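Local coordinates for tubulin-like protein CetZ (Methanosaeta thermophila, PDB 3ZID), which binds and probably hydrolyses GTP as a tubulin/FtsZ-family cytoskeletal protein thought to control archaeal cell shape, at residues V75-W87 and S113-I125. Numbering follows the deposited sequence.
With GDP (guanosine-5'-diphosphate), chain C.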
loop_
_atom_site.group_PDB
_atom_site.type_symbol
_atom_site.label_atom_id
_atom_site.label_comp_id
_atom_site.label_asym_id
_atom_site.label_seq_id
_atom_site.Cartn_x
_atom_site.Cartn_y
_atom_site.Cartn_z
ATOM N N VAL A 75 -0.662 19.941 -8.599
ATOM C CA VAL A 75 0.487 19.070 -8.394
ATOM C C VAL A 75 0.659 18.093 -9.561
ATOM O O VAL A 75 1.767 17.894 -10.055
ATOM C CB VAL A 75 0.393 18.307 -7.054
ATOM C CG1 VAL A 75 1.461 17.236 -6.982
ATOM C CG2 VAL A 75 0.531 19.277 -5.897
ATOM N N GLY A 76 -0.449 17.526 -10.025
ATOM C CA GLY A 76 -0.414 16.524 -11.066
ATOM C C GLY A 76 0.415 15.321 -10.661
ATOM O O GLY A 76 0.273 14.809 -9.563
ATOM N N ALA A 77 1.306 14.876 -11.538
ATOM C CA ALA A 77 2.169 13.747 -11.190
ATOM C C ALA A 77 3.584 14.225 -10.876
ATOM O O ALA A 77 4.532 13.437 -10.859
ATOM C CB ALA A 77 2.182 12.716 -12.312
ATOM N N ASN A 78 3.712 15.521 -10.609
ATOM C CA ASN A 78 5.004 16.132 -10.317
ATOM C C ASN A 78 5.365 16.055 -8.843
ATOM O O ASN A 78 4.850 16.821 -8.035
ATOM C CB ASN A 78 4.995 17.592 -10.778
ATOM C CG ASN A 78 6.373 18.245 -10.737
ATOM O OD1 ASN A 78 7.250 17.872 -9.955
ATOM N ND2 ASN A 78 6.561 19.233 -11.592
ATOM N N ARG A 79 6.256 15.132 -8.496
ATOM C CA ARG A 79 6.630 14.928 -7.098
ATOM C C ARG A 79 7.360 16.126 -6.498
ATOM O O ARG A 79 7.246 16.382 -5.299
ATOM C CB ARG A 79 7.442 13.638 -6.948
ATOM C CG ARG A 79 6.550 12.407 -7.198
ATOM C CD ARG A 79 7.271 11.073 -7.076
ATOM N NE ARG A 79 8.496 11.106 -6.273
ATOM C CZ ARG A 79 8.553 10.898 -4.963
ATOM N NH1 ARG A 79 7.450 10.664 -4.269
ATOM N NH2 ARG A 79 9.719 10.928 -4.348
ATOM N N SER A 80 8.089 16.875 -7.327
ATOM C CA SER A 80 8.771 18.065 -6.825
ATOM C C SER A 80 7.756 19.075 -6.321
ATOM O O SER A 80 7.897 19.627 -5.225
ATOM C CB SER A 80 9.656 18.714 -7.903
ATOM O OG SER A 80 10.937 18.105 -7.978
ATOM N N LYS A 81 6.711 19.296 -7.112
ATOM C CA LYS A 81 5.661 20.218 -6.712
ATOM C C LYS A 81 4.915 19.669 -5.507
ATOM O O LYS A 81 4.516 20.409 -4.604
ATOM C CB LYS A 81 4.715 20.478 -7.876
ATOM C CG LYS A 81 5.327 21.403 -8.919
ATOM C CD LYS A 81 4.257 22.175 -9.665
ATOM C CE LYS A 81 4.785 23.539 -10.092
ATOM N NZ LYS A 81 3.772 24.335 -10.842
ATOM N N GLY A 82 4.764 18.354 -5.481
ATOM C CA GLY A 82 4.133 17.710 -4.354
ATOM C C GLY A 82 4.881 18.003 -3.075
ATOM O O GLY A 82 4.285 18.380 -2.068
ATOM N N LYS A 83 6.193 17.813 -3.115
ATOM C CA LYS A 83 7.029 18.056 -1.948
ATOM C C LYS A 83 6.944 19.507 -1.500
ATOM O O LYS A 83 6.844 19.774 -0.301
ATOM C CB LYS A 83 8.472 17.659 -2.237
ATOM C CG LYS A 83 8.651 16.162 -2.381
ATOM C CD LYS A 83 10.054 15.822 -2.821
ATOM C CE LYS A 83 10.259 14.324 -2.856
ATOM N NZ LYS A 83 11.597 13.961 -3.392
ATOM N N GLN A 84 6.984 20.437 -2.457
ATOM C CA GLN A 84 6.853 21.859 -2.133
ATOM C C GLN A 84 5.506 22.132 -1.488
ATOM O O GLN A 84 5.421 22.802 -0.454
ATOM C CB GLN A 84 7.012 22.743 -3.382
ATOM C CG GLN A 84 8.432 22.828 -3.931
ATOM C CD GLN A 84 8.509 23.560 -5.266
ATOM O OE1 GLN A 84 7.496 23.778 -5.935
ATOM N NE2 GLN A 84 9.722 23.925 -5.666
ATOM N N GLY A 85 4.460 21.588 -2.106
ATOM C CA GLY A 85 3.110 21.691 -1.590
ATOM C C GLY A 85 2.998 21.224 -0.148
ATOM O O GLY A 85 2.311 21.852 0.664
ATOM N N PHE A 86 3.664 20.118 0.174
ATOM C CA PHE A 86 3.653 19.628 1.545
ATOM C C PHE A 86 4.315 20.604 2.534
ATOM O O PHE A 86 3.742 20.931 3.574
ATOM C CB PHE A 86 4.306 18.250 1.660
ATOM C CG PHE A 86 4.313 17.723 3.061
ATOM C CD1 PHE A 86 3.164 17.156 3.599
ATOM C CD2 PHE A 86 5.445 17.831 3.859
ATOM C CE1 PHE A 86 3.152 16.688 4.897
ATOM C CE2 PHE A 86 5.441 17.363 5.158
ATOM C CZ PHE A 86 4.298 16.799 5.677
ATOM N N TRP A 87 5.520 21.067 2.208
ATOM C CA TRP A 87 6.238 21.995 3.085
ATOM C C TRP A 87 5.448 23.269 3.367
ATOM O O TRP A 87 5.358 23.720 4.503
ATOM C CB TRP A 87 7.607 22.318 2.491
ATOM C CG TRP A 87 8.482 21.120 2.511
ATOM C CD1 TRP A 87 8.614 20.227 3.537
ATOM C CD2 TRP A 87 9.286 20.622 1.440
ATOM N NE1 TRP A 87 9.488 19.226 3.187
ATOM C CE2 TRP A 87 9.905 19.438 1.898
ATOM C CE3 TRP A 87 9.556 21.070 0.139
ATOM C CZ2 TRP A 87 10.776 18.694 1.102
ATOM C CZ3 TRP A 87 10.422 20.331 -0.650
ATOM C CH2 TRP A 87 11.023 19.156 -0.163
ATOM N N SER A 113 2.760 6.263 -7.222
ATOM C CA SER A 113 2.932 6.754 -8.600
ATOM C C SER A 113 2.398 8.152 -8.907
ATOM O O SER A 113 2.798 8.768 -9.892
ATOM C CB SER A 113 2.326 5.771 -9.603
ATOM O OG SER A 113 3.118 4.606 -9.708
ATOM N N GLY A 114 1.492 8.656 -8.088
ATOM C CA GLY A 114 0.960 9.977 -8.340
ATOM C C GLY A 114 1.916 11.054 -7.833
ATOM O O GLY A 114 3.073 10.789 -7.485
ATOM N N GLY A 115 1.422 12.279 -7.784
ATOM C CA GLY A 115 2.229 13.408 -7.362
ATOM C C GLY A 115 1.978 13.785 -5.917
ATOM O O GLY A 115 2.893 14.182 -5.200
ATOM N N THR A 116 0.730 13.667 -5.483
ATOM C CA THR A 116 0.381 14.099 -4.137
ATOM C C THR A 116 0.681 13.035 -3.094
ATOM O O THR A 116 1.490 13.251 -2.173
ATOM C CB THR A 116 -1.092 14.560 -4.027
ATOM O OG1 THR A 116 -1.286 15.751 -4.795
ATOM C CG2 THR A 116 -1.456 14.838 -2.578
ATOM N N GLY A 117 0.017 11.892 -3.220
ATOM C CA GLY A 117 0.207 10.831 -2.255
ATOM C C GLY A 117 1.660 10.434 -2.094
ATOM O O GLY A 117 2.197 10.393 -0.987
ATOM N N SER A 118 2.311 10.180 -3.222
ATOM C CA SER A 118 3.650 9.620 -3.215
ATOM C C SER A 118 4.697 10.546 -2.633
ATOM O O SER A 118 5.720 10.067 -2.169
ATOM C CB SER A 118 4.062 9.215 -4.626
ATOM O OG SER A 118 4.386 10.353 -5.398
ATOM N N SER A 119 4.443 11.857 -2.651
ATOM C CA SER A 119 5.405 12.829 -2.119
ATOM C C SER A 119 5.097 13.242 -0.689
ATOM O O SER A 119 5.993 13.324 0.149
ATOM C CB SER A 119 5.509 14.071 -3.017
ATOM O OG SER A 119 4.261 14.721 -3.169
ATOM N N PHE A 120 3.825 13.505 -0.413
ATOM C CA PHE A 120 3.379 13.846 0.936
ATOM C C PHE A 120 3.706 12.732 1.922
ATOM O O PHE A 120 4.110 12.983 3.048
ATOM C CB PHE A 120 1.858 14.009 0.969
ATOM C CG PHE A 120 1.357 15.369 0.576
ATOM C CD1 PHE A 120 1.914 16.069 -0.493
ATOM C CD2 PHE A 120 0.283 15.930 1.264
ATOM C CE1 PHE A 120 1.422 17.325 -0.849
ATOM C CE2 PHE A 120 -0.220 17.174 0.927
ATOM C CZ PHE A 120 0.353 17.883 -0.140
ATOM N N SER A 121 3.466 11.497 1.510
ATOM C CA SER A 121 3.426 10.395 2.466
ATOM C C SER A 121 4.751 10.126 3.176
ATOM O O SER A 121 4.779 10.026 4.399
ATOM C CB SER A 121 2.819 9.131 1.843
ATOM O OG SER A 121 1.464 9.367 1.476
ATOM N N PRO A 122 5.856 10.020 2.423
ATOM C CA PRO A 122 7.127 9.850 3.133
ATOM C C PRO A 122 7.451 11.048 4.003
ATOM O O PRO A 122 8.025 10.853 5.078
ATOM C CB PRO A 122 8.148 9.717 2.007
ATOM C CG PRO A 122 7.345 9.210 0.839
ATOM C CD PRO A 122 6.011 9.853 0.965
ATOM N N LEU A 123 7.093 12.253 3.553
ATOM C CA LEU A 123 7.348 13.464 4.336
ATOM C C LEU A 123 6.539 13.467 5.608
ATOM O O LEU A 123 7.045 13.810 6.686
ATOM C CB LEU A 123 7.023 14.734 3.532
ATOM C CG LEU A 123 7.883 14.927 2.284
ATOM C CD1 LEU A 123 7.637 16.244 1.507
ATOM C CD2 LEU A 123 9.267 14.851 2.745
ATOM N N MET A 124 5.276 13.071 5.473
ATOM C CA MET A 124 4.343 13.039 6.592
ATOM C C MET A 124 4.753 11.976 7.608
ATOM O O MET A 124 4.614 12.162 8.812
ATOM C CB MET A 124 2.929 12.764 6.077
ATOM C CG MET A 124 1.817 13.235 7.016
ATOM S SD MET A 124 0.181 12.984 6.293
ATOM C CE MET A 124 0.504 13.470 4.611
ATOM N N ILE A 125 5.254 10.853 7.126
ATOM C CA ILE A 125 5.665 9.791 8.039
ATOM C C ILE A 125 6.865 10.271 8.862
ATOM O O ILE A 125 6.937 10.045 10.079
ATOM C CB ILE A 125 5.989 8.496 7.271
ATOM C CG1 ILE A 125 4.696 7.894 6.720
ATOM C CG2 ILE A 125 6.746 7.509 8.149
ATOM C CD1 ILE A 125 4.919 6.869 5.622
HETATM P PB GDP C . -2.224 11.573 -6.624
HETATM O O1B GDP C . -1.505 11.038 -5.398
HETATM O O2B GDP C . -3.624 12.017 -6.249
HETATM O O3B GDP C . -1.425 12.743 -7.172
HETATM O O3A GDP C . -2.251 10.447 -7.766
HETATM P PA GDP C . -3.025 9.050 -7.602
HETATM O O1A GDP C . -4.237 9.013 -8.467
HETATM O O2A GDP C . -3.332 8.692 -6.165
HETATM O "O5'" GDP C . -1.885 8.070 -8.122
HETATM C "C5'" GDP C . -2.063 7.405 -9.362
HETATM C "C4'" GDP C . -1.732 5.935 -9.149
HETATM O "O4'" GDP C . -2.697 5.393 -8.245
HETATM C "C3'" GDP C . -1.884 5.203 -10.454
HETATM O "O3'" GDP C . -1.026 4.066 -10.383
HETATM C "C2'" GDP C . -3.327 4.780 -10.421
HETATM O "O2'" GDP C . -3.500 3.604 -11.203
HETATM C "C1'" GDP C . -3.533 4.472 -8.952
HETATM N N9 GDP C . -4.884 4.714 -8.446
HETATM C C8 GDP C . -5.609 5.845 -8.553
HETATM N N7 GDP C . -6.789 5.712 -7.901
HETATM C C5 GDP C . -6.810 4.472 -7.371
HETATM C C6 GDP C . -7.738 3.689 -6.550
HETATM O O6 GDP C . -8.833 4.162 -6.221
HETATM N N1 GDP C . -7.375 2.457 -6.197
HETATM C C2 GDP C . -6.204 1.916 -6.559
HETATM N N2 GDP C . -5.932 0.656 -6.159
HETATM N N3 GDP C . -5.284 2.566 -7.312
HETATM C C4 GDP C . -5.542 3.827 -7.721
HETATM O O HOH W 1 -1.625 15.430 -7.374
#
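Phe86 turns its ring edge to the face of Phe120, a T-shaped pair with centroids 5.4 Å apart and planes at 67°. Its CG lies anti to the backbone N (chi1 180°), which carries the ring over helix 117-125. There Leu123 CB sits over one face, 3.8 Å from the Phe86 ring centroid, a CH-pi contact. Met124 CB meets the ring at CE1. An alanine in place of Phe86 would probably leave the Phe120 face without its edge-on partner and open a gap beside Leu123 and Met124. At Gly82, which has no side chain, the helices come close: its CA is 3.2 Å from Ser119 OG.

Arg79 NH1 bonds Ser118 OG at 3.3 Å, nearly straight and in the guanidinium plane, and weakly bonds Ser118 O. Arg79 NH2 forms a salt bridge with Glu162, which Lys83 NZ also meets. A water links Gly76 O, GDP O3B and Thr116 OG1; the last also bonds Thr50 OG1.

Gly114-Ser118 is part of the tubulin signature motif (GGGTGS/T): Gly115 N and Thr116 N bond GDP O3B, and Gly117 N bonds O1B. Apolar packing thus joins the helices toward Phe86; their N-terminal ends meet through Arg79, Ser118 and the glycine-rich loop beside the phosphates.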